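Side-chain contacts in tyrosine specific protein phosphatase, putative (Trypanosoma brucei, PDB 3M4U), which removes phosphate from phosphotyrosine in proteins, the nucleolar protein NOPP44/46 among them, and acts as a switch in the parasite's life cycle: residues Asp105-Leu110 with Asp152-Thr157; Thr109-Lys114 with Ile179-Lys184; Ser257-Ile262 with Ala281-Thr286; Phe7-Leu12 with Ser19-Glu24; Val119-Leu124 with Asp210-Val215. All blocks are in the same frame, centred on the assembly; numbering follows the deposited sequence.

Contacts 1 and 2 are neighbours, centres about 6 Å apart: both start from helix 103-112, share Thr109 and Leu110, and reach the adjacent strands 154-158 and 172-180 of the large sheet. Contact 5, its centre about 22 Å from that of contact 1, packs helix 206-217 on the same sheet. Its Leu121 side chain is about 6 Å from a phosphate ion, probably from the crystallisation liquor though such ions often mark phosphate pockets, and touches Arg235, by sequence the arginine of the family's CX5R signature loop. Contacts 3 and 4 form the far end, centres about 10 Å apart, joined by Tyr284. Contact 3 also touches contact 5, whereas the centres of contacts 1 and 4 are about 45 Å apart.

Contact 1 of 5, residues Asp105-Leu110 with Asp152-Thr157; sequences DFLETL and DAIKVT
Leu107 of helix 103-112 packs against Ile154 and Val156, which stand two residues apart on strand 154-158 with their side chains directed at the helix. The apolar contacts carry the interface. CD1 of Leu107 presses on CG2 of Val156 at 3.3 Å, the tightest approach here, the leucine lying square across the valine. Leu107 also runs alongside Ile154 in the opposite sense, its CB 4.0 Å from Ile154 CG2. With CG swung to the side of the backbone N (chi1 -58°), the isobutyl group of Leu107 leans out to the strand and both methyls meet Val156 CG2.

A second, lighter apolar touch involves an acidic residue: CD1 at the end of Ile154 lies 3.8 Å from CB of Glu108.

None of the polar bonds joins the two segments. Thr109 OG1 donates to Asp105 O at 2.9 Å, and the carbonyl also takes the backbone N of Thr109 from the other face of its plane. The carboxylates of Glu108 and Asp105 pair with Arg75 and Lys48.

Helix 103-112 thus crosses strand 154-158 at 72° on the face of the mixed sheet of the phosphatase domain, where Phe146 and Ile179 of the neighbouring strands continue the apolar layer. The contact is apolar, made by Leu107, Ile154, Val156 and the CB of Glu108, while the charge of Glu108 is kept outside the seam and paired elsewhere.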
# COMPACT_ATOMS: atom_id res chain seq x y z
N ASP A 105 10.73 12.13 -8.43
CA ASP A 105 10.61 12.26 -6.97
C ASP A 105 10.40 10.91 -6.28
O ASP A 105 10.97 10.65 -5.22
CB ASP A 105 9.47 13.22 -6.63
CG ASP A 105 9.92 14.68 -6.60
OD1 ASP A 105 11.15 14.94 -6.50
OD2 ASP A 105 9.04 15.56 -6.66
N PHE A 106 9.57 10.06 -6.89
CA PHE A 106 9.29 8.71 -6.38
C PHE A 106 10.59 7.89 -6.35
O PHE A 106 11.02 7.41 -5.29
CB PHE A 106 8.24 8.04 -7.28
CG PHE A 106 7.83 6.66 -6.83
CD1 PHE A 106 6.95 6.48 -5.77
CD2 PHE A 106 8.31 5.54 -7.49
CE1 PHE A 106 6.56 5.21 -5.37
CE2 PHE A 106 7.93 4.27 -7.10
CZ PHE A 106 7.05 4.10 -6.03
N LEU A 107 11.20 7.75 -7.51
CA LEU A 107 12.46 7.04 -7.63
C LEU A 107 13.53 7.62 -6.71
O LEU A 107 14.29 6.87 -6.10
CB LEU A 107 12.96 7.08 -9.06
CG LEU A 107 12.00 6.50 -10.09
CD1 LEU A 107 12.63 6.61 -11.47
CD2 LEU A 107 11.64 5.05 -9.72
N GLU A 108 13.59 8.95 -6.63
CA GLU A 108 14.65 9.60 -5.84
C GLU A 108 14.50 9.20 -4.39
O GLU A 108 15.48 8.95 -3.68
CB GLU A 108 14.60 11.12 -5.96
CG GLU A 108 15.23 11.82 -4.75
CD GLU A 108 15.44 13.32 -4.94
OE1 GLU A 108 14.86 13.89 -5.90
OE2 GLU A 108 16.18 13.92 -4.12
N THR A 109 13.25 9.14 -3.95
CA THR A 109 12.96 8.83 -2.58
C THR A 109 13.39 7.40 -2.26
O THR A 109 14.08 7.15 -1.27
CB THR A 109 11.48 9.08 -2.27
OG1 THR A 109 11.24 10.50 -2.30
CG2 THR A 109 11.13 8.56 -0.90
N LEU A 110 13.01 6.47 -3.13
CA LEU A 110 13.43 5.10 -2.94
C LEU A 110 14.97 5.02 -2.75
O LEU A 110 15.46 4.26 -1.91
CB LEU A 110 12.98 4.22 -4.12
CG LEU A 110 11.51 4.22 -4.54
CD1 LEU A 110 11.29 3.20 -5.65
CD2 LEU A 110 10.59 3.92 -3.36
N ASP A 152 20.43 16.18 -15.80
CA ASP A 152 20.27 15.44 -14.56
C ASP A 152 18.95 14.65 -14.58
O ASP A 152 17.87 15.22 -14.40
CB ASP A 152 20.32 16.38 -13.36
N ALA A 153 19.05 13.35 -14.83
CA ALA A 153 17.88 12.48 -14.90
C ALA A 153 18.16 11.23 -14.10
O ALA A 153 19.31 10.85 -13.91
CB ALA A 153 17.57 12.12 -16.35
N ILE A 154 17.09 10.59 -13.63
CA ILE A 154 17.23 9.38 -12.83
C ILE A 154 17.03 8.15 -13.71
O ILE A 154 16.08 8.09 -14.49
CB ILE A 154 16.23 9.36 -11.68
CG1 ILE A 154 16.44 10.58 -10.79
CG2 ILE A 154 16.39 8.09 -10.86
CD1 ILE A 154 15.56 10.59 -9.56
N LYS A 155 17.95 7.20 -13.59
CA LYS A 155 17.84 5.96 -14.37
C LYS A 155 17.36 4.78 -13.54
O LYS A 155 17.71 4.63 -12.37
CB LYS A 155 19.16 5.61 -15.08
CG LYS A 155 19.44 6.42 -16.35
CD LYS A 155 19.78 7.88 -16.03
CE LYS A 155 20.33 8.62 -17.26
NZ LYS A 155 21.01 9.89 -16.88
N VAL A 156 16.55 3.95 -14.18
CA VAL A 156 16.11 2.71 -13.59
C VAL A 156 16.48 1.59 -14.55
O VAL A 156 15.98 1.53 -15.67
CB VAL A 156 14.59 2.70 -13.34
CG1 VAL A 156 14.18 1.38 -12.69
CG2 VAL A 156 14.20 3.86 -12.47
N THR A 157 17.37 0.73 -14.10
CA THR A 157 17.84 -0.37 -14.93
C THR A 157 17.49 -1.68 -14.25
O THR A 157 17.18 -1.71 -13.06
CB THR A 157 19.37 -0.30 -15.14
OG1 THR A 157 20.03 -0.72 -13.94
CG2 THR A 157 19.80 1.12 -15.48

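Contact 2 of 5, residues Thr109-Lys114 with Ile179-Lys184; sequences TLSEKK and IHVPGK
Leu110 and Ile179 stand nearly perpendicular to each other, and the end of the isoleucine does the touching. Ile179 CD1 abuts Leu110 CB at 3.4 Å, closest to the base of the leucine, with the Leu110 CD1 methyl also in touch at 3.8 Å. A chi1 of -56° sends the longer branch of Ile179 to the leucine while its other branch, CG2, faces Ser111 CB at 4.1 Å.

Both side-chain atoms of Ser111 lie against Val181 CG2, CB at 3.5 Å and OG at 3.6 Å. OG, placed anti to the backbone N, in addition bonds a water between helix and strand end. That water accepts from Ser111 OG at 2.8 Å, accepts from Val181 N at 3.0 Å and donates to Ile179 O, tying the serine hydroxyl to two backbone atoms two residues apart. The bridge is polar, the rest of the seam aliphatic.

Beyond the contact both segments turn: a type II beta turn runs from Val181 to Lys184 with Gly183 at positive phi, and a Schellman motif, with Lys114 at positive phi, follows the helix. Helix 103-112 thus lies by its last turn against the end of strand 172-180, next to strand 154-158, a helix-on-sheet packing within the alpha/beta fold of the protein tyrosine phosphatases.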
# COMPACT_ATOMS: atom_id res chain seq x y z
N THR A 109 13.25 9.14 -3.95
CA THR A 109 12.96 8.83 -2.58
C THR A 109 13.39 7.40 -2.26
O THR A 109 14.08 7.15 -1.27
CB THR A 109 11.48 9.08 -2.27
OG1 THR A 109 11.24 10.50 -2.30
CG2 THR A 109 11.13 8.56 -0.90
N LEU A 110 13.01 6.47 -3.13
CA LEU A 110 13.43 5.10 -2.94
C LEU A 110 14.97 5.02 -2.75
O LEU A 110 15.46 4.26 -1.91
CB LEU A 110 12.98 4.22 -4.12
CG LEU A 110 11.51 4.22 -4.54
CD1 LEU A 110 11.29 3.20 -5.65
CD2 LEU A 110 10.59 3.92 -3.36
N SER A 111 15.72 5.82 -3.51
CA SER A 111 17.18 5.82 -3.39
C SER A 111 17.63 6.55 -2.13
O SER A 111 18.36 6.00 -1.31
CB SER A 111 17.83 6.44 -4.62
OG SER A 111 19.24 6.49 -4.49
N GLU A 112 17.16 7.78 -1.99
CA GLU A 112 17.48 8.60 -0.83
C GLU A 112 17.20 7.87 0.50
O GLU A 112 18.06 7.82 1.38
CB GLU A 112 16.73 9.94 -0.92
CG GLU A 112 16.41 10.61 0.42
CD GLU A 112 17.57 11.42 1.01
OE1 GLU A 112 17.30 12.51 1.55
OE2 GLU A 112 18.73 10.96 0.94
N LYS A 113 16.00 7.30 0.64
CA LYS A 113 15.61 6.61 1.88
C LYS A 113 16.03 5.13 1.92
O LYS A 113 15.77 4.43 2.89
CB LYS A 113 14.11 6.73 2.11
CG LYS A 113 13.61 8.16 2.15
CD LYS A 113 14.13 8.88 3.37
CE LYS A 113 13.58 10.30 3.44
NZ LYS A 113 14.26 11.12 4.48
N LYS A 114 16.69 4.67 0.87
CA LYS A 114 17.16 3.29 0.82
C LYS A 114 16.05 2.33 1.18
O LYS A 114 16.15 1.54 2.11
CB LYS A 114 18.39 3.09 1.71
CG LYS A 114 19.56 3.94 1.29
CD LYS A 114 20.71 3.84 2.27
CE LYS A 114 21.72 4.96 2.05
NZ LYS A 114 21.13 6.32 2.31
N ILE A 179 18.17 1.85 -9.19
CA ILE A 179 17.91 3.27 -9.37
C ILE A 179 19.22 4.04 -9.32
O ILE A 179 19.97 3.92 -8.35
CB ILE A 179 17.02 3.85 -8.24
CG1 ILE A 179 15.69 3.09 -8.11
CG2 ILE A 179 16.74 5.34 -8.47
CD1 ILE A 179 14.90 3.50 -6.85
N HIS A 180 19.48 4.84 -10.35
CA HIS A 180 20.71 5.62 -10.40
C HIS A 180 20.44 7.13 -10.33
O HIS A 180 20.08 7.74 -11.33
CB HIS A 180 21.50 5.32 -11.68
CG HIS A 180 21.71 3.86 -11.93
ND1 HIS A 180 20.75 3.04 -12.49
CD2 HIS A 180 22.80 3.07 -11.72
CE1 HIS A 180 21.22 1.82 -12.61
NE2 HIS A 180 22.47 1.80 -12.15
N VAL A 181 20.62 7.70 -9.15
CA VAL A 181 20.41 9.13 -8.94
C VAL A 181 21.73 9.85 -9.13
O VAL A 181 22.73 9.51 -8.47
CB VAL A 181 19.91 9.41 -7.51
CG1 VAL A 181 19.76 10.91 -7.25
CG2 VAL A 181 18.61 8.66 -7.24
N PRO A 182 21.77 10.85 -10.02
CA PRO A 182 23.02 11.54 -10.33
C PRO A 182 23.68 12.09 -9.07
O PRO A 182 23.05 12.83 -8.31
CB PRO A 182 22.58 12.69 -11.24
CG PRO A 182 21.31 12.21 -11.86
CD PRO A 182 20.63 11.37 -10.80
N GLY A 183 24.94 11.71 -8.85
CA GLY A 183 25.71 12.19 -7.71
C GLY A 183 25.65 11.24 -6.54
O GLY A 183 26.22 11.50 -5.48
N LYS A 184 24.96 10.12 -6.73
CA LYS A 184 24.71 9.18 -5.65
C LYS A 184 25.02 7.77 -6.10
O LYS A 184 24.99 7.47 -7.30
CB LYS A 184 23.25 9.29 -5.20
CG LYS A 184 22.79 10.70 -4.89
CD LYS A 184 23.33 11.16 -3.55
CE LYS A 184 22.92 12.60 -3.24
NZ LYS A 184 23.09 12.93 -1.80
O HOH W 1 20.62 5.81 -6.85

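Contact 3 of 5, residues Ser257-Ile262 with Ala281-Thr286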
# COMPACT_ATOMS: atom_id res chain seq x y z
N SER A 257 -11.32 -5.57 19.71
CA SER A 257 -11.29 -4.35 18.91
C SER A 257 -9.99 -4.18 18.12
O SER A 257 -9.66 -3.07 17.70
CB SER A 257 -11.52 -3.13 19.81
OG SER A 257 -10.44 -2.96 20.71
N THR A 258 -9.25 -5.28 17.93
CA THR A 258 -7.93 -5.21 17.30
C THR A 258 -8.00 -4.67 15.86
O THR A 258 -7.33 -3.68 15.53
CB THR A 258 -7.21 -6.57 17.31
OG1 THR A 258 -6.77 -6.87 18.64
CG2 THR A 258 -5.99 -6.55 16.36
N VAL A 259 -8.81 -5.32 15.04
CA VAL A 259 -9.04 -4.89 13.66
C VAL A 259 -9.54 -3.45 13.61
O VAL A 259 -9.03 -2.62 12.86
CB VAL A 259 -10.03 -5.82 12.95
CG1 VAL A 259 -10.48 -5.22 11.61
CG2 VAL A 259 -9.39 -7.18 12.74
N TYR A 260 -10.53 -3.15 14.43
CA TYR A 260 -11.11 -1.82 14.43
C TYR A 260 -10.07 -0.72 14.67
O TYR A 260 -10.07 0.32 13.99
CB TYR A 260 -12.20 -1.70 15.48
CG TYR A 260 -12.87 -0.36 15.40
CD1 TYR A 260 -14.03 -0.19 14.66
CD2 TYR A 260 -12.29 0.75 16.00
CE1 TYR A 260 -14.63 1.04 14.56
CE2 TYR A 260 -12.88 1.99 15.90
CZ TYR A 260 -14.05 2.13 15.18
OH TYR A 260 -14.63 3.37 15.08
N SER A 261 -9.22 -0.94 15.66
CA SER A 261 -8.26 0.08 16.06
C SER A 261 -7.16 0.23 15.01
O SER A 261 -6.74 1.35 14.71
CB SER A 261 -7.64 -0.26 17.41
OG SER A 261 -8.64 -0.24 18.41
N ILE A 262 -6.71 -0.90 14.48
CA ILE A 262 -5.69 -0.90 13.46
C ILE A 262 -6.16 -0.03 12.31
O ILE A 262 -5.40 0.80 11.80
CB ILE A 262 -5.40 -2.31 12.96
CG1 ILE A 262 -4.58 -3.07 13.99
CG2 ILE A 262 -4.65 -2.25 11.63
CD1 ILE A 262 -4.44 -4.54 13.67
N ALA A 281 -13.65 -6.05 5.39
CA ALA A 281 -13.97 -7.46 5.63
C ALA A 281 -12.76 -8.38 5.41
O ALA A 281 -12.53 -9.31 6.19
CB ALA A 281 -15.13 -7.88 4.76
N VAL A 282 -12.01 -8.13 4.35
CA VAL A 282 -10.80 -8.91 4.06
C VAL A 282 -9.89 -9.00 5.29
O VAL A 282 -9.40 -10.08 5.64
CB VAL A 282 -10.05 -8.32 2.84
CG1 VAL A 282 -8.60 -8.79 2.79
CG2 VAL A 282 -10.78 -8.68 1.57
N ILE A 283 -9.68 -7.86 5.96
CA ILE A 283 -8.83 -7.84 7.15
C ILE A 283 -9.37 -8.76 8.25
O ILE A 283 -8.60 -9.51 8.87
CB ILE A 283 -8.64 -6.40 7.69
CG1 ILE A 283 -8.20 -5.47 6.56
CG2 ILE A 283 -7.58 -6.36 8.79
CD1 ILE A 283 -8.12 -4.03 6.98
N TYR A 284 -10.67 -8.70 8.50
CA TYR A 284 -11.30 -9.58 9.49
C TYR A 284 -11.15 -11.03 9.08
O TYR A 284 -10.89 -11.89 9.91
CB TYR A 284 -12.79 -9.27 9.66
CG TYR A 284 -13.11 -8.35 10.80
CD1 TYR A 284 -12.89 -8.75 12.12
CD2 TYR A 284 -13.62 -7.08 10.57
CE1 TYR A 284 -13.18 -7.89 13.19
CE2 TYR A 284 -13.92 -6.22 11.63
CZ TYR A 284 -13.71 -6.64 12.93
OH TYR A 284 -14.00 -5.79 13.98
N MET A 285 -11.30 -11.28 7.79
CA MET A 285 -11.28 -12.63 7.28
C MET A 285 -9.88 -13.20 7.32
O MET A 285 -9.70 -14.41 7.33
CB MET A 285 -11.80 -12.67 5.86
CG MET A 285 -13.29 -12.41 5.71
SD MET A 285 -13.69 -12.51 3.94
CE MET A 285 -15.43 -12.04 3.96
N THR A 286 -8.88 -12.32 7.33
CA THR A 286 -7.50 -12.76 7.40
C THR A 286 -7.27 -13.22 8.82
O THR A 286 -6.68 -14.27 9.05
CB THR A 286 -6.53 -11.62 7.07
OG1 THR A 286 -6.82 -11.11 5.77
CG2 THR A 286 -5.08 -12.12 7.11
O HOH W 2 -11.88 -5.58 15.52
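The ring of Tyr284 receives Val259 on one face: CG1 stands 3.6 Å above the plane, offset toward the rim, and makes a CH-pi contact with the ring centroid at 3.7 Å, 16° off the normal. On the same face Val259 CB lies by CZ and CE1, CG2 by CE1 and CD1. Met9 of the N-terminal segment lies over the other face. Tyr280, one turn back along the helix, meets Tyr284 edge to face. Val259 and Tyr284 join helix 258-269 to helix 277-290, whose short segments run at 138° to each other in the helical part of the phosphatase domain. Next to the ring, Val259 CG1 also touches Ile283 CG2 at 4.2 Å, extending the apolar seam along the second helix. At the phenol end the chemistry turns polar. A water donates to Tyr284 OH at 2.6 Å and accepts from Tyr260 N at 3.0 Å, linking the first turn of helix 258-269 to the tyrosine, whose hydroxyl also hydrogen-bonds Glu24 of helix 14-31.

Contact 4 of 5, residues Phe7-Leu12 with Ser19-Glu24; sequences FPMAQL and SRMQRE
Met9 CE lies against the side chain of Arg20, 3.2 Å from CD and 3.4 Å from NE, so the methyl sits where the aliphatic stem passes into the guanidinium and over one face of that group. It also reaches Met21 CG at 4.0 Å. Leu12 comes in crosswise to the arginine: its CD2 is 3.7 Å from Arg20 CD and lies at the guanidinium edge, in plane.

The torsions explain the meeting. Arg20 is extended from CG to NE (chi2 -169°, chi3 167°) and so reaches the 7-12 segment, whereas Met9 is bent at chi2 and chi3, which folds its methyl back onto the arginine.

One shell further out, Glu24, a turn along the same helix, holds the guanidinium. Both Arg20 NE, at 3.1 Å, and Arg20 NH2, at 3.2 Å, bond side-on to the single oxygen Glu24 OE2, which lies in the guanidinium plane. Glu24 is itself held through OE1 by a hydrogen bond with Tyr280 OH of helix 277-290, and Asp256 forms a salt bridge with Arg20 NH1.

The two carboxylates probably balance the charge of the arginine and fix its rotation at the edge of this partly buried contact. Its aliphatic stem then supplies the apolar surface on which the N-terminal segment docks onto helix 14-31, the methionine methyl lying over a flat face of the charged group.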
# COMPACT_ATOMS: atom_id res chain seq x y z
N PHE A 7 -11.68 -13.83 20.67
CA PHE A 7 -12.11 -13.07 19.51
C PHE A 7 -13.61 -13.26 19.27
O PHE A 7 -14.02 -14.10 18.47
CB PHE A 7 -11.27 -13.42 18.27
CG PHE A 7 -11.27 -12.35 17.22
CD1 PHE A 7 -10.74 -11.10 17.48
CD2 PHE A 7 -11.80 -12.59 15.96
CE1 PHE A 7 -10.76 -10.12 16.53
CE2 PHE A 7 -11.80 -11.61 15.00
CZ PHE A 7 -11.29 -10.37 15.29
N PRO A 8 -14.42 -12.48 19.98
CA PRO A 8 -15.89 -12.54 20.00
C PRO A 8 -16.53 -12.48 18.62
O PRO A 8 -17.65 -12.96 18.44
CB PRO A 8 -16.27 -11.30 20.83
CG PRO A 8 -15.11 -11.13 21.77
CD PRO A 8 -13.91 -11.47 20.93
N MET A 9 -15.82 -11.90 17.65
CA MET A 9 -16.33 -11.84 16.28
C MET A 9 -16.51 -13.24 15.69
O MET A 9 -17.35 -13.46 14.83
CB MET A 9 -15.42 -11.00 15.38
CG MET A 9 -15.74 -11.11 13.89
SD MET A 9 -17.16 -10.10 13.39
CE MET A 9 -16.39 -8.48 13.37
N ALA A 10 -15.71 -14.20 16.15
CA ALA A 10 -15.76 -15.53 15.59
C ALA A 10 -17.02 -16.26 16.06
O ALA A 10 -17.52 -17.16 15.37
CB ALA A 10 -14.50 -16.31 15.94
N GLN A 11 -17.54 -15.87 17.22
CA GLN A 11 -18.76 -16.50 17.76
C GLN A 11 -20.04 -15.90 17.19
O GLN A 11 -21.12 -16.50 17.30
CB GLN A 11 -18.81 -16.41 19.29
CG GLN A 11 -17.48 -16.18 19.98
CD GLN A 11 -16.51 -17.29 19.71
OE1 GLN A 11 -16.89 -18.36 19.22
NE2 GLN A 11 -15.24 -17.05 20.00
N LEU A 12 -19.95 -14.71 16.60
CA LEU A 12 -21.11 -14.06 15.99
C LEU A 12 -21.61 -14.89 14.80
O LEU A 12 -20.83 -15.57 14.12
CB LEU A 12 -20.77 -12.63 15.54
CG LEU A 12 -21.10 -11.39 16.38
CD1 LEU A 12 -21.72 -11.69 17.75
CD2 LEU A 12 -19.87 -10.52 16.54
N SER A 19 -23.29 -7.41 9.62
CA SER A 19 -23.92 -6.28 10.28
C SER A 19 -22.93 -5.53 11.17
O SER A 19 -22.91 -4.30 11.20
CB SER A 19 -25.12 -6.76 11.11
OG SER A 19 -25.33 -5.96 12.27
N ARG A 20 -22.12 -6.28 11.91
CA ARG A 20 -21.12 -5.70 12.80
C ARG A 20 -20.02 -4.98 12.02
O ARG A 20 -19.60 -3.88 12.37
CB ARG A 20 -20.48 -6.78 13.70
CG ARG A 20 -19.43 -6.20 14.64
CD ARG A 20 -18.59 -7.23 15.37
NE ARG A 20 -17.45 -6.56 15.99
CZ ARG A 20 -16.72 -7.06 16.99
NH1 ARG A 20 -17.01 -8.25 17.50
NH2 ARG A 20 -15.70 -6.35 17.48
N MET A 21 -19.54 -5.62 10.96
CA MET A 21 -18.53 -4.99 10.13
C MET A 21 -19.11 -3.74 9.50
O MET A 21 -18.43 -2.71 9.43
CB MET A 21 -18.00 -5.96 9.07
CG MET A 21 -17.23 -7.13 9.70
SD MET A 21 -16.43 -8.26 8.54
CE MET A 21 -17.81 -8.76 7.51
N GLN A 22 -20.37 -3.82 9.08
CA GLN A 22 -20.98 -2.67 8.43
C GLN A 22 -21.07 -1.46 9.35
O GLN A 22 -20.59 -0.37 9.00
CB GLN A 22 -22.32 -3.04 7.79
CG GLN A 22 -23.50 -2.21 8.23
CD GLN A 22 -24.78 -3.03 8.23
OE1 GLN A 22 -24.93 -3.96 7.41
NE2 GLN A 22 -25.70 -2.73 9.15
N ARG A 23 -21.63 -1.63 10.55
CA ARG A 23 -21.74 -0.46 11.43
C ARG A 23 -20.39 -0.03 11.99
O ARG A 23 -20.19 1.15 12.29
CB ARG A 23 -22.82 -0.62 12.51
CG ARG A 23 -22.53 -1.64 13.60
CD ARG A 23 -23.72 -1.79 14.56
NE ARG A 23 -23.62 -3.02 15.33
CZ ARG A 23 -24.14 -4.17 14.95
NH1 ARG A 23 -24.82 -4.23 13.81
NH2 ARG A 23 -23.99 -5.26 15.70
N GLU A 24 -19.46 -0.96 12.10
CA GLU A 24 -18.09 -0.59 12.45
C GLU A 24 -17.51 0.32 11.37
O GLU A 24 -16.89 1.35 11.68
CB GLU A 24 -17.20 -1.82 12.61
CG GLU A 24 -17.34 -2.53 13.95
CD GLU A 24 -16.24 -3.55 14.17
OE1 GLU A 24 -15.64 -3.99 13.15
OE2 GLU A 24 -15.97 -3.92 15.34

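Contact 5 of 5, residues Val119-Leu124 with Asp210-Val215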
# COMPACT_ATOMS: atom_id res chain seq x y z
N VAL A 119 5.89 -2.51 -2.73
CA VAL A 119 4.75 -3.35 -3.12
C VAL A 119 3.69 -2.53 -3.86
O VAL A 119 3.25 -1.47 -3.38
CB VAL A 119 4.11 -4.08 -1.89
CG1 VAL A 119 3.05 -5.08 -2.34
CG2 VAL A 119 5.19 -4.81 -1.08
N MET A 120 3.31 -3.01 -5.05
CA MET A 120 2.35 -2.32 -5.93
C MET A 120 1.10 -3.17 -6.13
O MET A 120 1.18 -4.30 -6.66
CB MET A 120 3.00 -2.04 -7.29
CG MET A 120 2.08 -1.46 -8.38
SD MET A 120 3.03 -0.99 -9.86
CE MET A 120 1.79 -0.26 -10.93
N LEU A 121 -0.05 -2.64 -5.71
CA LEU A 121 -1.29 -3.43 -5.65
C LEU A 121 -2.21 -3.14 -6.81
O LEU A 121 -3.42 -3.45 -6.79
CB LEU A 121 -2.01 -3.20 -4.32
CG LEU A 121 -1.09 -3.49 -3.14
CD1 LEU A 121 -1.71 -3.04 -1.83
CD2 LEU A 121 -0.74 -4.98 -3.11
N THR A 122 -1.64 -2.55 -7.86
CA THR A 122 -2.45 -2.19 -9.01
C THR A 122 -1.81 -2.53 -10.35
O THR A 122 -0.59 -2.66 -10.46
CB THR A 122 -2.77 -0.67 -9.00
OG1 THR A 122 -3.73 -0.38 -10.03
CG2 THR A 122 -1.48 0.16 -9.22
N LYS A 123 -2.67 -2.67 -11.36
CA LYS A 123 -2.24 -2.67 -12.74
C LYS A 123 -2.03 -1.24 -13.23
O LYS A 123 -2.54 -0.29 -12.62
CB LYS A 123 -3.29 -3.37 -13.60
CG LYS A 123 -3.59 -4.78 -13.11
CD LYS A 123 -3.97 -5.69 -14.25
CE LYS A 123 -5.39 -5.43 -14.72
NZ LYS A 123 -5.86 -6.52 -15.60
N LEU A 124 -1.29 -1.08 -14.32
CA LEU A 124 -1.13 0.21 -14.97
C LEU A 124 -2.48 0.77 -15.42
O LEU A 124 -2.75 1.96 -15.23
CB LEU A 124 -0.16 0.11 -16.14
CG LEU A 124 1.29 -0.22 -15.75
CD1 LEU A 124 2.14 -0.38 -17.00
CD2 LEU A 124 1.90 0.85 -14.81
N ASP A 210 -1.88 -13.94 0.83
CA ASP A 210 -0.99 -14.54 1.82
C ASP A 210 0.47 -14.48 1.40
O ASP A 210 1.34 -14.26 2.23
CB ASP A 210 -1.38 -16.00 2.07
CG ASP A 210 -2.65 -16.14 2.87
OD1 ASP A 210 -3.15 -15.10 3.39
OD2 ASP A 210 -3.15 -17.28 2.99
N GLU A 211 0.74 -14.69 0.13
CA GLU A 211 2.11 -14.55 -0.34
C GLU A 211 2.60 -13.12 -0.07
O GLU A 211 3.71 -12.92 0.44
CB GLU A 211 2.23 -14.92 -1.82
CG GLU A 211 3.64 -14.73 -2.40
CD GLU A 211 4.69 -15.64 -1.77
OE1 GLU A 211 4.35 -16.42 -0.85
OE2 GLU A 211 5.86 -15.58 -2.21
N LEU A 212 1.75 -12.13 -0.36
CA LEU A 212 2.16 -10.75 -0.14
C LEU A 212 2.51 -10.52 1.31
O LEU A 212 3.56 -9.95 1.63
CB LEU A 212 1.07 -9.77 -0.58
CG LEU A 212 0.76 -9.74 -2.07
CD1 LEU A 212 -0.46 -8.86 -2.35
CD2 LEU A 212 1.99 -9.28 -2.87
N LEU A 213 1.62 -10.95 2.20
CA LEU A 213 1.84 -10.76 3.62
C LEU A 213 3.13 -11.44 4.02
O LEU A 213 3.88 -10.92 4.84
CB LEU A 213 0.67 -11.34 4.41
CG LEU A 213 -0.59 -10.50 4.25
CD1 LEU A 213 -1.87 -11.29 4.57
CD2 LEU A 213 -0.49 -9.21 5.10
N SER A 214 3.40 -12.59 3.41
CA SER A 214 4.60 -13.36 3.72
C SER A 214 5.86 -12.63 3.24
O SER A 214 6.88 -12.57 3.94
CB SER A 214 4.50 -14.77 3.10
OG SER A 214 5.79 -15.37 2.98
N VAL A 215 5.77 -12.06 2.04
CA VAL A 215 6.86 -11.27 1.51
C VAL A 215 7.17 -10.06 2.38
O VAL A 215 8.33 -9.67 2.55
CB VAL A 215 6.55 -10.79 0.10
CG1 VAL A 215 7.45 -9.61 -0.27
CG2 VAL A 215 6.68 -11.94 -0.88
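Leu212 of helix 206-217 meets Leu121 and Val119, and these two approaches are the closest between the segments. The tighter one brings Leu121 CD2 to 4.0 Å from Leu212 CD1, the two leucines lying side by side and pointing opposite ways. The chi1 of Leu121, -55°, carries the branch nearer to the helix although its CB sets out across the line of approach. The other methyl of Leu212, CD2, faces Val119 CG1 at 4.4 Å, a looser touch. Leu212 thus divides its two methyls between the strand residue and the first residue beyond the strand.

Away from these buried leucines and the valine the packing slackens. Val215, a turn further along the helix and partly exposed, points its CB at the strand but comes no nearer than 5.4 Å to the other segment. Glu211, also partly exposed, forms a salt bridge with Arg174 of strand 172-180.

Leu212 also packs on Ile172, Val192 and Tyr194 of the sheet, while Leu121 packs on Leu239 and Arg235 of helix 234-250. Strand 117-120 runs between strands 187-194 and 225-228, with one face toward helix 206-217 and helix 234-250 alongside.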